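Local coordinates for protein GP37 (Pseudomonas phage phikz, PDB 5FT0) that inhibits the RNA degradosome of the bacterial host and, as a ribonuclease inhibitor, probably acts on RNase E, at residues L188-P193 / E214-D219; R77-N82 / E221-T226; D87-A92 / L178-Y183; G133-D138 / E195-M200. One frame throughout, in Å; residues are numbered along the deposited sequence.

Contact 1: L188-P193 / E214-D219. With ARG (arginine), chain C.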
loop_
_atom_site.group_PDB
_atom_site.type_symbol
_atom_site.label_atom_id
_atom_site.label_comp_id
_atom_site.label_asym_id
_atom_site.label_seq_id
_atom_site.Cartn_x
_atom_site.Cartn_y
_atom_site.Cartn_z
ATOM N N LEU A 188 -20.063 28.976 -3.990
ATOM C CA LEU A 188 -19.010 29.093 -4.993
ATOM C C LEU A 188 -19.610 29.490 -6.332
ATOM O O LEU A 188 -19.181 29.026 -7.393
ATOM C CB LEU A 188 -18.225 27.789 -5.115
ATOM C CG LEU A 188 -17.569 27.260 -3.836
ATOM C CD1 LEU A 188 -16.986 25.864 -4.066
ATOM C CD2 LEU A 188 -16.491 28.222 -3.339
ATOM N N ALA A 189 -20.610 30.366 -6.295
ATOM C CA ALA A 189 -21.426 30.631 -7.471
ATOM C C ALA A 189 -20.701 31.516 -8.476
ATOM O O ALA A 189 -19.996 32.460 -8.108
ATOM C CB ALA A 189 -22.741 31.291 -7.061
ATOM N N PHE A 190 -20.876 31.196 -9.754
ATOM C CA PHE A 190 -20.510 32.083 -10.845
ATOM C C PHE A 190 -21.654 33.052 -11.123
ATOM O O PHE A 190 -22.815 32.785 -10.804
ATOM C CB PHE A 190 -20.196 31.297 -12.120
ATOM C CG PHE A 190 -18.970 30.435 -12.030
ATOM C CD1 PHE A 190 -17.720 30.958 -12.315
ATOM C CD2 PHE A 190 -19.072 29.092 -11.694
ATOM C CE1 PHE A 190 -16.586 30.166 -12.245
ATOM C CE2 PHE A 190 -17.942 28.294 -11.623
ATOM C CZ PHE A 190 -16.698 28.832 -11.900
ATOM N N LYS A 191 -21.310 34.194 -11.728
ATOM C CA LYS A 191 -22.344 35.110 -12.201
ATOM C C LYS A 191 -23.295 34.402 -13.157
ATOM O O LYS A 191 -24.519 34.543 -13.051
ATOM C CB LYS A 191 -21.705 36.324 -12.874
ATOM N N ASP A 192 -22.747 33.629 -14.094
ATOM C CA ASP A 192 -23.547 32.749 -14.933
ATOM C C ASP A 192 -23.562 31.374 -14.279
ATOM O O ASP A 192 -22.533 30.679 -14.307
ATOM C CB ASP A 192 -22.971 32.675 -16.341
ATOM C CG ASP A 192 -23.792 31.793 -17.264
ATOM O OD1 ASP A 192 -24.972 31.528 -16.948
ATOM O OD2 ASP A 192 -23.254 31.369 -18.311
ATOM N N PRO A 193 -24.678 30.941 -13.689
ATOM C CA PRO A 193 -24.650 29.757 -12.819
ATOM C C PRO A 193 -24.141 28.512 -13.532
ATOM O O PRO A 193 -24.512 28.225 -14.671
ATOM C CB PRO A 193 -26.113 29.596 -12.394
ATOM C CG PRO A 193 -26.694 30.961 -12.529
ATOM C CD PRO A 193 -26.004 31.579 -13.711
ATOM N N GLU A 214 -18.328 22.613 -10.423
ATOM C CA GLU A 214 -17.441 23.710 -10.782
ATOM C C GLU A 214 -17.766 24.891 -9.884
ATOM O O GLU A 214 -18.930 25.290 -9.783
ATOM C CB GLU A 214 -17.604 24.105 -12.254
ATOM C CG GLU A 214 -17.404 22.965 -13.233
ATOM C CD GLU A 214 -17.882 23.317 -14.631
ATOM O OE1 GLU A 214 -17.112 23.946 -15.382
ATOM O OE2 GLU A 214 -19.031 22.969 -14.976
ATOM N N GLY A 215 -16.748 25.451 -9.242
ATOM C CA GLY A 215 -16.943 26.501 -8.265
ATOM C C GLY A 215 -16.169 27.756 -8.611
ATOM O O GLY A 215 -15.064 27.695 -9.151
ATOM N N CYS A 216 -16.759 28.901 -8.281
ATOM C CA CYS A 216 -16.104 30.189 -8.443
ATOM C C CYS A 216 -15.423 30.582 -7.138
ATOM O O CYS A 216 -16.053 30.582 -6.076
ATOM C CB CYS A 216 -17.117 31.256 -8.855
ATOM S SG CYS A 216 -16.407 32.881 -9.181
ATOM N N HIS A 217 -14.138 30.913 -7.223
ATOM C CA HIS A 217 -13.354 31.358 -6.085
ATOM C C HIS A 217 -12.541 32.574 -6.506
ATOM O O HIS A 217 -12.027 32.615 -7.629
ATOM C CB HIS A 217 -12.427 30.238 -5.586
ATOM C CG HIS A 217 -11.696 30.567 -4.322
ATOM N ND1 HIS A 217 -10.567 31.357 -4.298
ATOM C CD2 HIS A 217 -11.925 30.198 -3.039
ATOM C CE1 HIS A 217 -10.139 31.470 -3.052
ATOM N NE2 HIS A 217 -10.944 30.775 -2.269
ATOM N N PRO A 218 -12.413 33.578 -5.636
ATOM C CA PRO A 218 -11.786 34.844 -6.059
ATOM C C PRO A 218 -10.344 34.717 -6.528
ATOM O O PRO A 218 -9.884 35.587 -7.276
ATOM C CB PRO A 218 -11.883 35.719 -4.801
ATOM C CG PRO A 218 -13.013 35.141 -4.022
ATOM C CD PRO A 218 -12.977 33.665 -4.278
ATOM N N ASP A 219 -9.617 33.676 -6.126
ATOM C CA ASP A 219 -8.180 33.601 -6.365
ATOM C C ASP A 219 -7.792 32.656 -7.494
ATOM O O ASP A 219 -6.616 32.612 -7.868
ATOM C CB ASP A 219 -7.457 33.181 -5.082
ATOM C CG ASP A 219 -7.594 34.208 -3.975
ATOM O OD1 ASP A 219 -7.792 35.399 -4.294
ATOM O OD2 ASP A 219 -7.504 33.828 -2.789
HETATM N N ARG C . -18.546 27.076 -14.462
HETATM C CA ARG C . -18.443 28.296 -15.250
HETATM C C ARG C . -19.816 28.729 -15.758
HETATM O O ARG C . -20.679 27.899 -16.043
HETATM C CB ARG C . -17.480 28.089 -16.418
HETATM C CG ARG C . -17.857 26.910 -17.298
HETATM C CD ARG C . -16.771 26.582 -18.300
HETATM N NE ARG C . -17.203 25.526 -19.211
HETATM C CZ ARG C . -17.107 24.226 -18.949
HETATM N NH1 ARG C . -16.587 23.815 -17.800
HETATM N NH2 ARG C . -17.528 23.336 -19.837
HETATM O OXT ARG C . -20.098 29.919 -15.889
#

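Contact 2: R77-N82 / E221-T226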
loop_
_atom_site.group_PDB
_atom_site.type_symbol
_atom_site.label_atom_id
_atom_site.label_comp_id
_atom_site.label_asym_id
_atom_site.label_seq_id
_atom_site.Cartn_x
_atom_site.Cartn_y
_atom_site.Cartn_z
ATOM N N ARG A 77 -6.151 23.290 -6.464
ATOM C CA ARG A 77 -6.155 21.936 -5.919
ATOM C C ARG A 77 -6.172 21.957 -4.394
ATOM O O ARG A 77 -6.788 21.090 -3.763
ATOM C CB ARG A 77 -4.943 21.149 -6.427
ATOM C CG ARG A 77 -4.857 20.989 -7.950
ATOM C CD ARG A 77 -6.095 20.325 -8.540
ATOM N NE ARG A 77 -6.308 18.969 -8.030
ATOM C CZ ARG A 77 -5.919 17.861 -8.653
ATOM N NH1 ARG A 77 -5.287 17.937 -9.816
ATOM N NH2 ARG A 77 -6.164 16.674 -8.114
ATOM N N ILE A 78 -5.495 22.932 -3.781
ATOM C CA ILE A 78 -5.513 23.035 -2.324
ATOM C C ILE A 78 -6.898 23.441 -1.835
ATOM O O ILE A 78 -7.402 22.908 -0.838
ATOM C CB ILE A 78 -4.429 24.017 -1.844
ATOM C CG1 ILE A 78 -3.037 23.509 -2.219
ATOM C CG2 ILE A 78 -4.530 24.243 -0.337
ATOM C CD1 ILE A 78 -1.921 24.463 -1.835
ATOM N N ILE A 79 -7.536 24.389 -2.526
ATOM C CA ILE A 79 -8.889 24.800 -2.161
ATOM C C ILE A 79 -9.843 23.616 -2.246
ATOM O O ILE A 79 -10.591 23.327 -1.303
ATOM C CB ILE A 79 -9.355 25.962 -3.054
ATOM C CG1 ILE A 79 -8.486 27.204 -2.818
ATOM C CG2 ILE A 79 -10.831 26.265 -2.813
ATOM C CD1 ILE A 79 -8.707 28.293 -3.839
ATOM N N ALA A 80 -9.824 22.907 -3.380
ATOM C CA ALA A 80 -10.690 21.742 -3.539
ATOM C C ALA A 80 -10.391 20.680 -2.488
ATOM O O ALA A 80 -11.305 20.017 -1.987
ATOM C CB ALA A 80 -10.540 21.166 -4.946
ATOM N N ASP A 81 -9.113 20.513 -2.135
ATOM C CA ASP A 81 -8.732 19.529 -1.127
ATOM C C ASP A 81 -9.335 19.836 0.238
ATOM O O ASP A 81 -9.547 18.921 1.042
ATOM C CB ASP A 81 -7.209 19.459 -1.014
ATOM C CG ASP A 81 -6.631 18.226 -1.670
ATOM O OD1 ASP A 81 -7.270 17.156 -1.582
ATOM O OD2 ASP A 81 -5.537 18.323 -2.265
ATOM N N ASN A 82 -9.604 21.105 0.530
ATOM C CA ASN A 82 -10.074 21.490 1.852
ATOM C C ASN A 82 -11.580 21.684 1.929
ATOM O O ASN A 82 -12.095 21.951 3.020
ATOM C CB ASN A 82 -9.360 22.765 2.309
ATOM C CG ASN A 82 -7.962 22.485 2.824
ATOM O OD1 ASN A 82 -7.778 22.162 3.996
ATOM N ND2 ASN A 82 -6.972 22.586 1.943
ATOM N N GLU A 221 -9.135 30.422 -11.323
ATOM C CA GLU A 221 -10.090 30.382 -12.424
ATOM C C GLU A 221 -11.298 29.526 -12.071
ATOM O O GLU A 221 -12.433 29.865 -12.430
ATOM C CB GLU A 221 -9.416 29.854 -13.691
ATOM C CG GLU A 221 -8.348 30.774 -14.256
ATOM C CD GLU A 221 -8.058 30.508 -15.722
ATOM O OE1 GLU A 221 -8.444 29.431 -16.228
ATOM O OE2 GLU A 221 -7.443 31.381 -16.370
ATOM N N GLU A 222 -11.079 28.429 -11.351
ATOM C CA GLU A 222 -12.133 27.448 -11.149
ATOM C C GLU A 222 -11.751 26.507 -10.014
ATOM O O GLU A 222 -10.576 26.176 -9.843
ATOM C CB GLU A 222 -12.363 26.658 -12.437
ATOM C CG GLU A 222 -13.666 25.913 -12.518
ATOM C CD GLU A 222 -13.849 25.272 -13.877
ATOM O OE1 GLU A 222 -12.835 24.846 -14.472
ATOM O OE2 GLU A 222 -14.997 25.211 -14.355
ATOM N N VAL A 223 -12.750 26.083 -9.245
ATOM C CA VAL A 223 -12.601 25.006 -8.275
ATOM C C VAL A 223 -13.382 23.806 -8.789
ATOM O O VAL A 223 -14.567 23.928 -9.122
ATOM C CB VAL A 223 -13.088 25.422 -6.877
ATOM C CG1 VAL A 223 -12.963 24.254 -5.913
ATOM C CG2 VAL A 223 -12.293 26.619 -6.378
ATOM N N LEU A 224 -12.720 22.655 -8.858
ATOM C CA LEU A 224 -13.322 21.425 -9.352
ATOM C C LEU A 224 -13.404 20.408 -8.224
ATOM O O LEU A 224 -12.499 20.321 -7.391
ATOM C CB LEU A 224 -12.513 20.837 -10.516
ATOM C CG LEU A 224 -12.280 21.733 -11.736
ATOM C CD1 LEU A 224 -11.424 21.010 -12.764
ATOM C CD2 LEU A 224 -13.600 22.174 -12.346
ATOM N N PHE A 225 -14.487 19.634 -8.209
ATOM C CA PHE A 225 -14.659 18.577 -7.224
ATOM C C PHE A 225 -15.585 17.518 -7.802
ATOM O O PHE A 225 -16.619 17.843 -8.391
ATOM C CB PHE A 225 -15.229 19.115 -5.904
ATOM C CG PHE A 225 -14.980 18.214 -4.721
ATOM C CD1 PHE A 225 -15.720 17.057 -4.537
ATOM C CD2 PHE A 225 -14.006 18.532 -3.791
ATOM C CE1 PHE A 225 -15.486 16.233 -3.450
ATOM C CE2 PHE A 225 -13.770 17.714 -2.699
ATOM C CZ PHE A 225 -14.510 16.563 -2.531
ATOM N N THR A 226 -15.205 16.255 -7.633
ATOM C CA THR A 226 -16.010 15.130 -8.086
ATOM C C THR A 226 -16.199 14.149 -6.938
ATOM O O THR A 226 -15.275 13.910 -6.154
ATOM C CB THR A 226 -15.361 14.419 -9.291
ATOM O OG1 THR A 226 -15.337 15.305 -10.419
ATOM C CG2 THR A 226 -16.134 13.163 -9.667
#

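Contact 3: D87-A92 / L178-Y183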
loop_
_atom_site.group_PDB
_atom_site.type_symbol
_atom_site.label_atom_id
_atom_site.label_comp_id
_atom_site.label_asym_id
_atom_site.label_seq_id
_atom_site.Cartn_x
_atom_site.Cartn_y
_atom_site.Cartn_z
ATOM N N ASP A 87 -17.636 22.764 7.365
ATOM C CA ASP A 87 -18.526 22.237 8.397
ATOM C C ASP A 87 -19.642 21.356 7.843
ATOM O O ASP A 87 -19.714 20.160 8.145
ATOM C CB ASP A 87 -19.134 23.394 9.199
ATOM C CG ASP A 87 -18.135 24.060 10.120
ATOM O OD1 ASP A 87 -17.114 23.427 10.459
ATOM O OD2 ASP A 87 -18.376 25.221 10.513
ATOM N N ASN A 88 -20.517 21.936 7.018
ATOM C CA ASN A 88 -21.682 21.200 6.540
ATOM C C ASN A 88 -21.314 20.065 5.591
ATOM O O ASN A 88 -22.070 19.093 5.488
ATOM C CB ASN A 88 -22.664 22.155 5.859
ATOM C CG ASN A 88 -23.335 23.096 6.845
ATOM O OD1 ASN A 88 -23.419 22.801 8.036
ATOM N ND2 ASN A 88 -23.823 24.228 6.352
ATOM N N LEU A 89 -20.181 20.164 4.894
ATOM C CA LEU A 89 -19.756 19.068 4.029
ATOM C C LEU A 89 -19.099 17.958 4.837
ATOM O O LEU A 89 -19.328 16.772 4.576
ATOM C CB LEU A 89 -18.803 19.589 2.952
ATOM C CG LEU A 89 -19.343 20.743 2.102
ATOM C CD1 LEU A 89 -18.369 21.097 0.989
ATOM C CD2 LEU A 89 -20.714 20.403 1.538
ATOM N N TYR A 90 -18.277 18.331 5.817
ATOM C CA TYR A 90 -17.692 17.345 6.718
ATOM C C TYR A 90 -18.775 16.616 7.505
ATOM O O TYR A 90 -18.702 15.395 7.693
ATOM C CB TYR A 90 -16.706 18.037 7.659
ATOM C CG TYR A 90 -15.960 17.119 8.600
ATOM C CD1 TYR A 90 -14.805 16.465 8.190
ATOM C CD2 TYR A 90 -16.391 16.928 9.907
ATOM C CE1 TYR A 90 -14.110 15.632 9.050
ATOM C CE2 TYR A 90 -15.700 16.099 10.776
ATOM C CZ TYR A 90 -14.561 15.454 10.341
ATOM O OH TYR A 90 -13.869 14.626 11.197
ATOM N N LEU A 91 -19.793 17.349 7.965
ATOM C CA LEU A 91 -20.882 16.727 8.713
ATOM C C LEU A 91 -21.691 15.785 7.833
ATOM O O LEU A 91 -22.080 14.697 8.270
ATOM C CB LEU A 91 -21.786 17.801 9.319
ATOM C CG LEU A 91 -21.217 18.534 10.534
ATOM C CD1 LEU A 91 -22.136 19.665 10.964
ATOM C CD2 LEU A 91 -20.990 17.550 11.677
ATOM N N ALA A 92 -21.959 16.186 6.587
ATOM C CA ALA A 92 -22.720 15.328 5.686
ATOM C C ALA A 92 -21.960 14.051 5.349
ATOM O O ALA A 92 -22.577 13.004 5.121
ATOM C CB ALA A 92 -23.078 16.089 4.411
ATOM N N LEU A 178 -26.372 16.313 -2.110
ATOM C CA LEU A 178 -27.120 17.563 -2.024
ATOM C C LEU A 178 -26.292 18.654 -1.356
ATOM O O LEU A 178 -26.268 19.802 -1.815
ATOM C CB LEU A 178 -28.420 17.330 -1.254
ATOM C CG LEU A 178 -29.698 17.997 -1.765
ATOM C CD1 LEU A 178 -30.100 17.412 -3.111
ATOM C CD2 LEU A 178 -30.815 17.832 -0.745
ATOM N N ALA A 179 -25.598 18.307 -0.269
ATOM C CA ALA A 179 -24.783 19.284 0.445
ATOM C C ALA A 179 -23.704 19.869 -0.458
ATOM O O ALA A 179 -23.492 21.088 -0.484
ATOM C CB ALA A 179 -24.160 18.636 1.682
ATOM N N TYR A 180 -23.008 19.012 -1.209
ATOM C CA TYR A 180 -22.020 19.504 -2.162
ATOM C C TYR A 180 -22.685 20.294 -3.279
ATOM O O TYR A 180 -22.144 21.309 -3.736
ATOM C CB TYR A 180 -21.209 18.340 -2.733
ATOM C CG TYR A 180 -20.021 17.975 -1.881
ATOM C CD1 TYR A 180 -20.163 17.144 -0.778
ATOM C CD2 TYR A 180 -18.764 18.490 -2.157
ATOM C CE1 TYR A 180 -19.080 16.820 0.013
ATOM C CE2 TYR A 180 -17.675 18.174 -1.372
ATOM C CZ TYR A 180 -17.840 17.339 -0.285
ATOM O OH TYR A 180 -16.757 17.021 0.500
ATOM N N THR A 181 -23.859 19.846 -3.727
ATOM C CA THR A 181 -24.579 20.561 -4.776
ATOM C C THR A 181 -24.978 21.957 -4.311
ATOM O O THR A 181 -24.791 22.942 -5.034
ATOM C CB THR A 181 -25.813 19.764 -5.199
ATOM O OG1 THR A 181 -25.411 18.458 -5.635
ATOM C CG2 THR A 181 -26.543 20.471 -6.331
ATOM N N ASP A 182 -25.523 22.058 -3.097
ATOM C CA ASP A 182 -25.923 23.359 -2.572
ATOM C C ASP A 182 -24.712 24.246 -2.311
ATOM O O ASP A 182 -24.731 25.442 -2.623
ATOM C CB ASP A 182 -26.746 23.183 -1.296
ATOM C CG ASP A 182 -28.110 22.583 -1.564
ATOM O OD1 ASP A 182 -28.560 22.620 -2.730
ATOM O OD2 ASP A 182 -28.735 22.082 -0.607
ATOM N N TYR A 183 -23.648 23.678 -1.736
ATOM C CA TYR A 183 -22.469 24.481 -1.421
ATOM C C TYR A 183 -21.887 25.120 -2.676
ATOM O O TYR A 183 -21.573 26.314 -2.687
ATOM C CB TYR A 183 -21.411 23.634 -0.717
ATOM C CG TYR A 183 -20.278 24.472 -0.177
ATOM C CD1 TYR A 183 -20.340 25.016 1.097
ATOM C CD2 TYR A 183 -19.154 24.739 -0.951
ATOM C CE1 TYR A 183 -19.312 25.794 1.594
ATOM C CE2 TYR A 183 -18.119 25.519 -0.463
ATOM C CZ TYR A 183 -18.204 26.043 0.811
ATOM O OH TYR A 183 -17.183 26.824 1.305
HETATM O O HOH W 1 -17.435 15.890 2.624
#

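Contact 4: G133-D138 / E195-M200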
loop_
_atom_site.group_PDB
_atom_site.type_symbol
_atom_site.label_atom_id
_atom_site.label_comp_id
_atom_site.label_asym_id
_atom_site.label_seq_id
_atom_site.Cartn_x
_atom_site.Cartn_y
_atom_site.Cartn_z
ATOM N N GLY A 133 -10.435 18.516 -7.210
ATOM C CA GLY A 133 -9.666 18.970 -8.348
ATOM C C GLY A 133 -9.916 18.220 -9.637
ATOM O O GLY A 133 -9.239 18.497 -10.635
ATOM N N VAL A 134 -10.863 17.287 -9.655
ATOM C CA VAL A 134 -11.158 16.475 -10.826
ATOM C C VAL A 134 -12.592 16.752 -11.257
ATOM O O VAL A 134 -13.482 16.917 -10.416
ATOM C CB VAL A 134 -10.949 14.974 -10.538
ATOM C CG1 VAL A 134 -11.338 14.125 -11.744
ATOM C CG2 VAL A 134 -9.507 14.707 -10.136
ATOM N N HIS A 135 -12.806 16.815 -12.570
ATOM C CA HIS A 135 -14.133 16.916 -13.161
ATOM C C HIS A 135 -14.319 15.761 -14.135
ATOM O O HIS A 135 -13.375 15.366 -14.827
ATOM C CB HIS A 135 -14.316 18.256 -13.875
ATOM C CG HIS A 135 -15.739 18.578 -14.208
ATOM N ND1 HIS A 135 -16.432 17.944 -15.216
ATOM C CD2 HIS A 135 -16.595 19.482 -13.674
ATOM C CE1 HIS A 135 -17.657 18.435 -15.281
ATOM N NE2 HIS A 135 -17.780 19.371 -14.357
ATOM N N VAL A 136 -15.537 15.214 -14.184
ATOM C CA VAL A 136 -15.772 14.001 -14.968
ATOM C C VAL A 136 -15.577 14.260 -16.459
ATOM O O VAL A 136 -15.208 13.348 -17.209
ATOM C CB VAL A 136 -17.174 13.428 -14.669
ATOM C CG1 VAL A 136 -18.263 14.361 -15.175
ATOM C CG2 VAL A 136 -17.327 12.038 -15.279
ATOM N N ASP A 137 -15.792 15.500 -16.910
ATOM C CA ASP A 137 -15.624 15.816 -18.325
ATOM C C ASP A 137 -14.192 15.617 -18.801
ATOM O O ASP A 137 -13.963 15.525 -20.011
ATOM C CB ASP A 137 -16.064 17.254 -18.609
ATOM C CG ASP A 137 -17.561 17.449 -18.457
ATOM O OD1 ASP A 137 -18.300 16.442 -18.504
ATOM O OD2 ASP A 137 -18.000 18.607 -18.301
ATOM N N ASP A 138 -13.227 15.540 -17.886
ATOM C CA ASP A 138 -11.831 15.361 -18.256
ATOM C C ASP A 138 -11.400 13.900 -18.289
ATOM O O ASP A 138 -10.281 13.613 -18.729
ATOM C CB ASP A 138 -10.925 16.138 -17.293
ATOM C CG ASP A 138 -11.234 17.625 -17.274
ATOM O OD1 ASP A 138 -11.713 18.149 -18.302
ATOM O OD2 ASP A 138 -10.989 18.271 -16.233
ATOM N N GLU A 195 -23.953 24.545 -13.912
ATOM C CA GLU A 195 -24.789 23.408 -13.552
ATOM C C GLU A 195 -23.917 22.211 -13.190
ATOM O O GLU A 195 -22.899 21.964 -13.843
ATOM C CB GLU A 195 -25.719 23.030 -14.702
ATOM N N PRO A 196 -24.286 21.463 -12.154
ATOM C CA PRO A 196 -23.514 20.269 -11.803
ATOM C C PRO A 196 -23.625 19.208 -12.885
ATOM O O PRO A 196 -24.615 19.129 -13.615
ATOM C CB PRO A 196 -24.157 19.801 -10.492
ATOM C CG PRO A 196 -25.545 20.332 -10.553
ATOM C CD PRO A 196 -25.442 21.655 -11.262
ATOM N N ALA A 197 -22.582 18.392 -12.987
ATOM C CA ALA A 197 -22.534 17.302 -13.950
ATOM C C ALA A 197 -22.784 15.983 -13.233
ATOM O O ALA A 197 -22.167 15.703 -12.199
ATOM C CB ALA A 197 -21.187 17.267 -14.673
ATOM N N VAL A 198 -23.701 15.187 -13.773
ATOM C CA VAL A 198 -23.984 13.847 -13.272
ATOM C C VAL A 198 -23.867 12.889 -14.446
ATOM O O VAL A 198 -24.555 13.058 -15.458
ATOM C CB VAL A 198 -25.376 13.745 -12.627
ATOM C CG1 VAL A 198 -25.555 12.377 -11.978
ATOM C CG2 VAL A 198 -25.582 14.861 -11.612
ATOM N N GLU A 199 -22.997 11.891 -14.320
ATOM C CA GLU A 199 -22.785 10.929 -15.390
ATOM C C GLU A 199 -22.688 9.532 -14.803
ATOM O O GLU A 199 -21.879 9.284 -13.904
ATOM C CB GLU A 199 -21.529 11.274 -16.196
ATOM C CG GLU A 199 -21.794 12.329 -17.266
ATOM C CD GLU A 199 -20.528 12.961 -17.809
ATOM O OE1 GLU A 199 -19.473 12.291 -17.804
ATOM O OE2 GLU A 199 -20.589 14.134 -18.236
HETATM N N MSE A 200 -23.529 8.632 -15.301
HETATM C CA MSE A 200 -23.541 7.249 -14.849
HETATM C C MSE A 200 -22.930 6.344 -15.909
HETATM O O MSE A 200 -23.233 6.468 -17.095
HETATM C CB MSE A 200 -24.964 6.802 -14.519
HETATM C CG MSE A 200 -25.102 5.304 -14.275
HETATM SE SE MSE A 200 -26.795 4.807 -13.434
HETATM C CE MSE A 200 -28.023 5.427 -14.807
#

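Contact 1: L188-P193 / E214-D219
F190 and C216 meet where the loop that follows helix 158-187 folds back against the end of strand 206-217. The backbones are joined by one short, nearly straight bond, from C216 N to L188 O (2.6 Å, N-H...O 172°). The F190 side chain can then be traced outward. Its CB lies beside the OXT carboxylate oxygen of the bound arginine. CG is caught between C216 CB on one face of the ring and the CA of the ligand on the other. Along one flank, CD1 (3.5 Å from C216 CB) and CE1 continue over the cysteine methylene, which sits 3.6 Å from the ring centroid as a CH-pi contact. The sulfur, turned anti to its own backbone N (chi1 -177°), reaches the ring only obliquely. Along the other flank, CD2 and CE2 face the ligand, CE2 lying 3.1 Å from the arginine N. At CE2 the ring edge also faces E214 O, while CZ ends 3.4 Å from G215 O. The phenyl group is thus sandwiched between strand and ligand. On the inner side, L188 CB rests on G215 CA (3.6 Å), and its CD2 reaches C216 O. E214 extends past the ring toward the arginine guanidinium; the OE1-NH1 separation is very short, so its details are doubtful. E222 brings a second carboxylate close to OE1, which would probably favour a cation here. Together with D192 and A194, F190 and E214 form the arginine pocket of this Dip protein.

Contact 2: R77-N82 / E221-T226
Helix 77-82 crosses strand 222-226 at -43°, their axes approaching to 7.6 Å, and the backbones come nearest at A80 and V223, whose CA atoms are 6.1 Å apart. No hydrogen bond spans the interface. The small side chain of A80 allows the close approach: its CB lies 3.2 Å from L224 O and also meets V223 CG1 at 4.0 Å. The two methyls of V223 are shared between helix positions. With CG1 anti to the backbone N (chi1 178°) and directed at A80, CG2 is left to touch I79 CG2 at 3.9 Å, the two branched side chains crossing at about a right angle. One residue beyond L224, the F225 ring turns its edge to the helix, and CE2 lies 3.4 Å from A80 O, close to the ring plane. Y180 of helix 158-187 meets the F225 ring as well, and P132 of the adjoining strand 122-132 touches A80. This is alpha/beta packing, in which helix 67-82 lies across a central strand of the seven-stranded antiparallel sheet.

Contact 3: D87-A92 / L178-Y183
L89 drives into the groove formed by A179, Y180 and Y183, and most of the tight packing belongs to this one side chain. Helices 87-92 and 178-183 run antiparallel, at 166°, with their axes 9.5 Å apart. The leucine CG stands anti to its carbonyl carbon (chi1 -55°), which swings it toward the opposite helix, and chi2 (-175°) then turns CD1 to the rings and CD2 to the A179 backbone. CD1 lies over the face of the Y180 ring, 4.0 Å from its centroid in a CH-pi contact, and is offset toward the rim near CE2. The same methyl also covers one face of the Y183 ring, so that two aromatic groups close around it. CD2 drops onto the opposing backbone, 3.5 Å from A179 O, and meets A179 CB and Y183 CB as well. Toward the more open side the contact thins to a pair of alanines, A92 CB touching A179 CB at 3.9 Å, while the exposed N88 merely skirts A179 through its carbonyl oxygen. One water bridges two polar groups: it donates to L89 O (2.9 Å) and bonds to Y180 OH (2.5 Å), lying in the plane of the phenol ring. This bridge links the helix 87-92 backbone to the tip of the tyrosine that packs on it. The other phenol, Y183 OH, is bonded to D19 O in a loop. Helix 158-187 thus touches both helix 87-98 and the sheet, meeting F213 of strand 206-217 through Y180 and T181, and helix 87-98 through A179, Y180 and Y183.

Contact 4: G133-D138 / E195-M200
V136 and H135 reach A197 and E199 by side chains alone, for no hydrogen bond joins the two segments. A197 CB sits in the middle, 3.8 Å from H135 CE1 at an oblique angle to the ring and 4.2 Å from V136 CG1. The carboxylate of E199 comes down on both valine methyls, OE1 lying 3.3 Å from CG2. V136 adopts the crowded rotamer, with CG1 between the backbone N and the carbonyl carbon (chi1 67°), and this turns both branches toward the strand. Beside them, D137 OD1 and E199 OE2 stand 3.3 Å apart as two like-charged acceptors, the carboxylate planes being 28° apart; the closeness may raise the proton affinity of one of the two groups. The loop here leaves strand 122-132 and passes over strands 220-232 and 206-217 of the antiparallel sheet to meet strand 197-202, whose A197 and E199 point at it while V198 points away. Residues 136-138 form a 3-10 turn, closed by D138 N to H135 O. D137 N also donates to H135 ND1 (3.0 Å) in the plane of the imidazole, which fixes the ring rotation and leaves ND1 without a proton. Further out, E199 OE1 is bonded to Y201 OH, which positions the carboxylate against the valine. S212 OG on strand 206-217 takes up V136 N, and L143 of helix 140-146 and Y210 of strand 206-217 also touch V136.

From the N terminus, helix 67-82 opens contact 2, which closes only at strand 220-232, so the other three contacts all fall within its span. Contact 3 starts next, at helix 87-98, and ends on helix 158-187. Before it closes, residues 133-138 begin contact 4, which ends at strand 197-202; contacts 3 and 4 therefore cross. Contact 1 opens at 188-193, after contact 3 is complete, and crosses contact 4 in turn before ending on strand 206-217. Contacts 1, 2 and 4 all reach the seven-stranded sheet, through neighbouring strands. Contact 3 joins two helices and touches contacts 1 and 2, tying the helices to the sheet.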